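Glucosamine--fructose-6-phosphate aminotransferase [isomerizing] (Francisella tularensis subsp. tularensis, PDB 3TBF) probably makes glucosamine 6-phosphate from fructose 6-phosphate, using nitrogen taken from glutamine, with this C-terminal half as the isomerising domain. Local coordinates at residues A[161-164]-A[165-168]; A[198-201]-A[202-205]; A[258-262]-A[263-267]. One frame throughout, in Å; residues are numbered along the deposited sequence. Where two conformers were deposited one is given.

How the contacts relate
Each of the three contacts lies where one element of structure gives way to another: a helix start (161-168), a junction between two helices (198-205) and a turn at a strand end (258-267). Contact 1 is the most central, its polar groups held by partners elsewhere in the same chain (E20, Q21, E158). Contact 2 is partly buried, with apolar branches inside and a salt bridge on the more exposed side. Contact 3, buried partly through the second subunit, pairs a turn hydrogen bond and apolar packing with a carboxylate bonded to that subunit. Contacts 1 and 2 both reach V338 of helix 335-355; contacts 1 and 3 both touch helix 238-253. Contacts 2 and 3, centres about 31 Å apart, lie on opposite sides of the chain's centre.

Contact 1 (A[161-164]-A[165-168])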
# COMPACT_ATOMS: atom_id res chain seq x y z
N VAL A 161 -7.39 -20.75 -10.35
CA VAL A 161 -6.65 -20.45 -9.14
C VAL A 161 -6.76 -18.92 -8.90
O VAL A 161 -7.12 -18.48 -7.80
CB VAL A 161 -5.14 -20.91 -9.20
CG1 VAL A 161 -4.37 -20.36 -7.98
CG2 VAL A 161 -5.04 -22.41 -9.26
N ALA A 162 -6.46 -18.12 -9.93
CA ALA A 162 -6.59 -16.68 -9.78
C ALA A 162 -8.00 -16.29 -10.12
O ALA A 162 -8.66 -16.92 -10.95
CB ALA A 162 -5.59 -15.92 -10.69
N SER A 163 -8.49 -15.25 -9.47
CA SER A 163 -9.77 -14.74 -9.84
C SER A 163 -9.60 -13.73 -11.01
O SER A 163 -8.65 -12.93 -11.08
CB SER A 163 -10.41 -14.09 -8.64
OG SER A 163 -9.88 -12.80 -8.54
N THR A 164 -10.54 -13.81 -11.95
CA THR A 164 -10.51 -12.98 -13.13
C THR A 164 -11.83 -12.24 -13.22
O THR A 164 -11.91 -11.05 -12.91
CB THR A 164 -10.25 -13.80 -14.40
OG1 THR A 164 -11.22 -14.86 -14.51
CG2 THR A 164 -8.82 -14.37 -14.40
N LYS A 165 -12.88 -12.95 -13.59
CA LYS A 165 -14.15 -12.28 -13.75
C LYS A 165 -14.72 -11.71 -12.46
O LYS A 165 -15.50 -10.76 -12.49
CB LYS A 165 -15.12 -13.19 -14.46
CG LYS A 165 -15.55 -14.35 -13.64
CD LYS A 165 -16.22 -15.38 -14.44
CE LYS A 165 -16.72 -16.49 -13.50
NZ LYS A 165 -17.79 -17.32 -14.15
N ALA A 166 -14.32 -12.23 -11.31
CA ALA A 166 -14.73 -11.65 -10.03
C ALA A 166 -14.12 -10.26 -9.84
O ALA A 166 -14.73 -9.41 -9.22
CB ALA A 166 -14.33 -12.53 -8.90
N PHE A 167 -12.92 -10.03 -10.35
CA PHE A 167 -12.30 -8.76 -10.21
C PHE A 167 -12.92 -7.70 -11.11
O PHE A 167 -13.24 -6.61 -10.65
CB PHE A 167 -10.82 -8.85 -10.51
CG PHE A 167 -10.11 -7.53 -10.47
CD1 PHE A 167 -9.83 -6.93 -9.28
CD2 PHE A 167 -9.72 -6.92 -11.63
CE1 PHE A 167 -9.13 -5.70 -9.25
CE2 PHE A 167 -9.03 -5.71 -11.63
CZ PHE A 167 -8.76 -5.07 -10.45
N THR A 168 -13.10 -8.02 -12.39
CA THR A 168 -13.67 -7.07 -13.30
C THR A 168 -15.12 -6.74 -12.98
O THR A 168 -15.47 -5.58 -13.06
CB THR A 168 -13.50 -7.52 -14.74
OG1 THR A 168 -13.96 -8.87 -14.89
CG2 THR A 168 -12.03 -7.38 -15.16
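The first turn of helix 165-184, in the first SIS domain, is organised round the carbonyl of T164, the N-cap residue, which gathers two backbone N-H groups. T168 N bonds to T164 O at 3.3 Å, approaching nearly along the C=O axis with an N-H...O angle of 164°, the i to i+4 bond of a regular helix. F167 N shares the same oxygen at 2.9 Å but stands above the carbonyl plane with a more bent N-H, so this acceptor is gripped from two directions. The side chain of T164 makes no capping bond. Instead, E158 OE2 accepts from T164 N and A166 N, two N-H groups at the helix start. Beside the shared oxygen lies the methylene of F167, with CB 3.4 Å from T164 O. The phenyl group then leaves the turn, because CG is anti to the backbone N (chi1 176°). Before the turn, S163 CB rests against A166 CB at 4.2 Å, a light contact between the incoming loop and the first turn. K165 runs extended beyond CG, and its NZ forms a salt bridge with E20 and a hydrogen bond to V157 O, which would offset its charge in buried surroundings. The ring of F167 packs on helices 63-80, 238-253 and 335-355, T164 rests on helix 13-19, and T168 touches helix 335-355, so that the start of the helix is enclosed by elements from several parts of the chain.

Contact 2 (A[198-201]-A[202-205]); sequences EELK and NIRA
E198, E199 and L200 meet N202 and I203 at a helix-to-helix junction, where helix 190-201 passes into helix 203-211 round N202. Backbone hydrogen bonds record the change. N202 N makes a weak bond to E198 O and another, of 3.2 Å, to E199 O, whose donor stands far above the carbonyl plane. I203 N turns to L200 O at 3.1 Å with a fairly straight N-H (161°). The last turn thus tightens from i+4 toward i+3 spacing.

Apolar packing lies on the inner side. L200 and I203 run side by side and point the same way, CD2 of L200 meeting CD1 of I203 at 4.1 Å, while I203 CG1 also lies 3.4 Å from L200 O. Both residues face helix 165-184 and helix 21-30, and I203 adds V338 of helix 335-355.

Among the charged groups, K201, extended beyond CG, brings NZ to E198 OE2 at 2.8 Å, a salt bridge made on the syn side of the carboxylate; G36 O is a second partner of the ammonium. E199, buried, instead accepts from F334 N and S335 N through OE2.

The amide of N202 folds back, CG beside its own backbone N (chi1 -66°), and E198 O sits almost equally far from N202 CG (3.1 Å), ND2 and OD1, hence over the flat of the amide without a hydrogen bond to it.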
# COMPACT_ATOMS: atom_id res chain seq x y z
N GLU A 198 -23.20 5.33 -20.29
CA GLU A 198 -22.91 4.81 -21.63
C GLU A 198 -21.51 4.27 -21.72
O GLU A 198 -21.27 3.31 -22.40
CB GLU A 198 -23.13 5.86 -22.76
CG GLU A 198 -24.63 6.19 -22.99
CD GLU A 198 -25.55 4.94 -23.39
OE1 GLU A 198 -25.35 4.39 -24.52
OE2 GLU A 198 -26.49 4.55 -22.62
N GLU A 199 -20.57 4.91 -21.04
CA GLU A 199 -19.24 4.39 -21.02
C GLU A 199 -19.17 3.00 -20.35
O GLU A 199 -18.42 2.14 -20.80
CB GLU A 199 -18.32 5.40 -20.32
CG GLU A 199 -16.96 4.86 -19.97
CD GLU A 199 -15.96 5.92 -19.40
OE1 GLU A 199 -16.33 7.11 -19.15
OE2 GLU A 199 -14.80 5.51 -19.20
N LEU A 200 -19.93 2.77 -19.29
CA LEU A 200 -19.97 1.45 -18.65
C LEU A 200 -20.56 0.46 -19.65
O LEU A 200 -20.03 -0.63 -19.80
CB LEU A 200 -20.79 1.45 -17.36
CG LEU A 200 -20.24 2.26 -16.18
CD1 LEU A 200 -21.06 2.06 -14.85
CD2 LEU A 200 -18.72 2.04 -15.91
N LYS A 201 -21.62 0.83 -20.35
CA LYS A 201 -22.18 -0.11 -21.35
C LYS A 201 -21.20 -0.50 -22.49
O LYS A 201 -21.30 -1.59 -23.07
CB LYS A 201 -23.43 0.43 -21.94
CG LYS A 201 -24.54 0.51 -20.96
CD LYS A 201 -25.75 1.01 -21.67
CE LYS A 201 -26.89 1.30 -20.76
NZ LYS A 201 -27.77 2.31 -21.43
N ASN A 202 -20.24 0.37 -22.77
CA ASN A 202 -19.34 0.16 -23.87
C ASN A 202 -18.22 -0.75 -23.47
O ASN A 202 -17.42 -1.13 -24.32
CB ASN A 202 -18.76 1.48 -24.38
CG ASN A 202 -19.84 2.41 -25.00
OD1 ASN A 202 -20.94 1.99 -25.40
ND2 ASN A 202 -19.50 3.70 -25.06
N ILE A 203 -18.12 -1.09 -22.19
CA ILE A 203 -17.05 -1.95 -21.75
C ILE A 203 -17.01 -3.32 -22.44
O ILE A 203 -15.94 -3.88 -22.69
CB ILE A 203 -17.03 -2.17 -20.18
CG1 ILE A 203 -16.68 -0.86 -19.47
CG2 ILE A 203 -15.96 -3.18 -19.83
CD1 ILE A 203 -16.68 -0.90 -17.92
N ARG A 204 -18.17 -3.89 -22.70
CA ARG A 204 -18.24 -5.21 -23.30
C ARG A 204 -17.45 -5.32 -24.61
O ARG A 204 -16.61 -6.20 -24.77
CB ARG A 204 -19.68 -5.59 -23.54
CG ARG A 204 -19.79 -6.90 -24.24
CD ARG A 204 -21.19 -7.51 -24.18
NE ARG A 204 -21.13 -8.91 -24.64
CZ ARG A 204 -22.00 -9.85 -24.32
NH1 ARG A 204 -23.04 -9.59 -23.54
NH2 ARG A 204 -21.85 -11.07 -24.81
N ALA A 205 -17.69 -4.40 -25.53
CA ALA A 205 -16.96 -4.38 -26.79
C ALA A 205 -15.46 -4.19 -26.56
O ALA A 205 -14.62 -4.78 -27.23
CB ALA A 205 -17.51 -3.29 -27.72

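Contact 3 (A[258-262]-A[263-267]); sequences EAYPS and GELKH
Y260 and P261 are met by L265 and E264 across a tight turn. The leucine reaches back so that its CD2 lies 3.8 Å from Y260 CB and oblique to the phenol ring. With chi1 at -52°, L265 CG stands beside its own backbone N and close to S262 O, at 3.2 Å. The proline ring and the aliphatic part of E264 run at a slant to one another, P261 CG touching E264 CG at 3.9 Å. E264 then bends at chi2 (-70°), and its carboxylate leaves the turn for the second subunit, where OE1 bonds S90 OG. The backbone beneath is clamped by E264 N to P261 O, 3.0 Å and nearly straight at 160°, although the donor lies above the carbonyl plane. Inside the chain, L265 packs on L233 of the adjacent strand and V299 of helix 289-301.

S262 and G263 have the backbone angles of a type I beta turn, spanning P261 to E264. It closes strand 256-261, the outermost, within this chain, of the parallel sheet in the second SIS domain. With E264 on C62 and H267 on G63 of the second subunit, the turn is consistent with the inter-subunit sugar-phosphate site of related synthases.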
# COMPACT_ATOMS: atom_id res chain seq x y z
N GLU A 258 6.18 -7.69 -8.65
CA GLU A 258 5.82 -6.62 -7.77
C GLU A 258 5.45 -5.35 -8.53
O GLU A 258 6.10 -4.98 -9.55
CB GLU A 258 7.01 -6.30 -6.87
CG GLU A 258 6.61 -5.40 -5.71
CD GLU A 258 7.77 -5.03 -4.81
OE1 GLU A 258 8.90 -5.40 -5.21
OE2 GLU A 258 7.54 -4.37 -3.76
N ALA A 259 4.44 -4.66 -7.99
CA ALA A 259 3.93 -3.42 -8.58
C ALA A 259 4.39 -2.19 -7.83
O ALA A 259 4.39 -2.18 -6.60
CB ALA A 259 2.42 -3.43 -8.65
N TYR A 260 4.71 -1.16 -8.59
CA TYR A 260 5.10 0.15 -8.03
C TYR A 260 4.30 1.24 -8.73
O TYR A 260 4.03 1.13 -9.92
CB TYR A 260 6.57 0.38 -8.26
CG TYR A 260 7.49 -0.54 -7.46
CD1 TYR A 260 7.92 -0.18 -6.17
CD2 TYR A 260 7.98 -1.72 -8.02
CE1 TYR A 260 8.78 -1.01 -5.46
CE2 TYR A 260 8.81 -2.54 -7.33
CZ TYR A 260 9.23 -2.19 -6.05
OH TYR A 260 10.11 -3.04 -5.38
N PRO A 261 3.86 2.27 -7.98
CA PRO A 261 3.29 3.45 -8.65
C PRO A 261 4.42 4.06 -9.43
O PRO A 261 5.51 4.19 -8.88
CB PRO A 261 2.89 4.39 -7.50
CG PRO A 261 3.35 3.77 -6.23
CD PRO A 261 4.15 2.53 -6.54
N SER A 262 4.21 4.38 -10.70
CA SER A 262 5.31 4.82 -11.55
C SER A 262 6.11 6.03 -11.04
O SER A 262 7.30 6.15 -11.32
CB SER A 262 4.79 5.10 -12.94
OG SER A 262 3.91 4.05 -13.33
N GLY A 263 5.45 6.91 -10.29
CA GLY A 263 6.12 8.05 -9.68
C GLY A 263 7.11 7.76 -8.56
O GLY A 263 7.81 8.69 -8.14
N GLU A 264 7.20 6.51 -8.09
CA GLU A 264 7.97 6.18 -6.90
C GLU A 264 9.20 5.30 -7.15
O GLU A 264 9.86 4.82 -6.19
CB GLU A 264 7.08 5.49 -5.88
CG GLU A 264 6.02 6.40 -5.27
CD GLU A 264 6.58 7.49 -4.33
OE1 GLU A 264 6.32 8.69 -4.69
OE2 GLU A 264 7.21 7.12 -3.24
N LEU A 265 9.52 5.12 -8.42
CA LEU A 265 10.70 4.36 -8.83
C LEU A 265 11.98 4.98 -8.32
O LEU A 265 12.96 4.28 -8.06
CB LEU A 265 10.76 4.29 -10.35
CG LEU A 265 9.49 3.79 -11.03
CD1 LEU A 265 9.71 3.57 -12.53
CD2 LEU A 265 9.01 2.54 -10.30
N LYS A 266 11.94 6.31 -8.20
CA LYS A 266 13.08 7.15 -7.82
C LYS A 266 13.81 6.63 -6.60
O LYS A 266 15.04 6.54 -6.60
CB LYS A 266 12.62 8.60 -7.53
CG LYS A 266 11.56 9.15 -8.48
CD LYS A 266 11.63 10.67 -8.67
CE LYS A 266 11.06 11.06 -10.05
NZ LYS A 266 9.67 10.52 -10.26
N HIS A 267 13.03 6.28 -5.58
CA HIS A 267 13.61 5.82 -4.31
C HIS A 267 13.98 4.33 -4.34
O HIS A 267 15.15 3.97 -4.20
CB HIS A 267 12.70 6.14 -3.10
CG HIS A 267 11.38 5.45 -3.10
ND1 HIS A 267 11.23 4.11 -2.82
CD2 HIS A 267 10.12 5.92 -3.32
CE1 HIS A 267 9.95 3.77 -2.89
NE2 HIS A 267 9.26 4.86 -3.19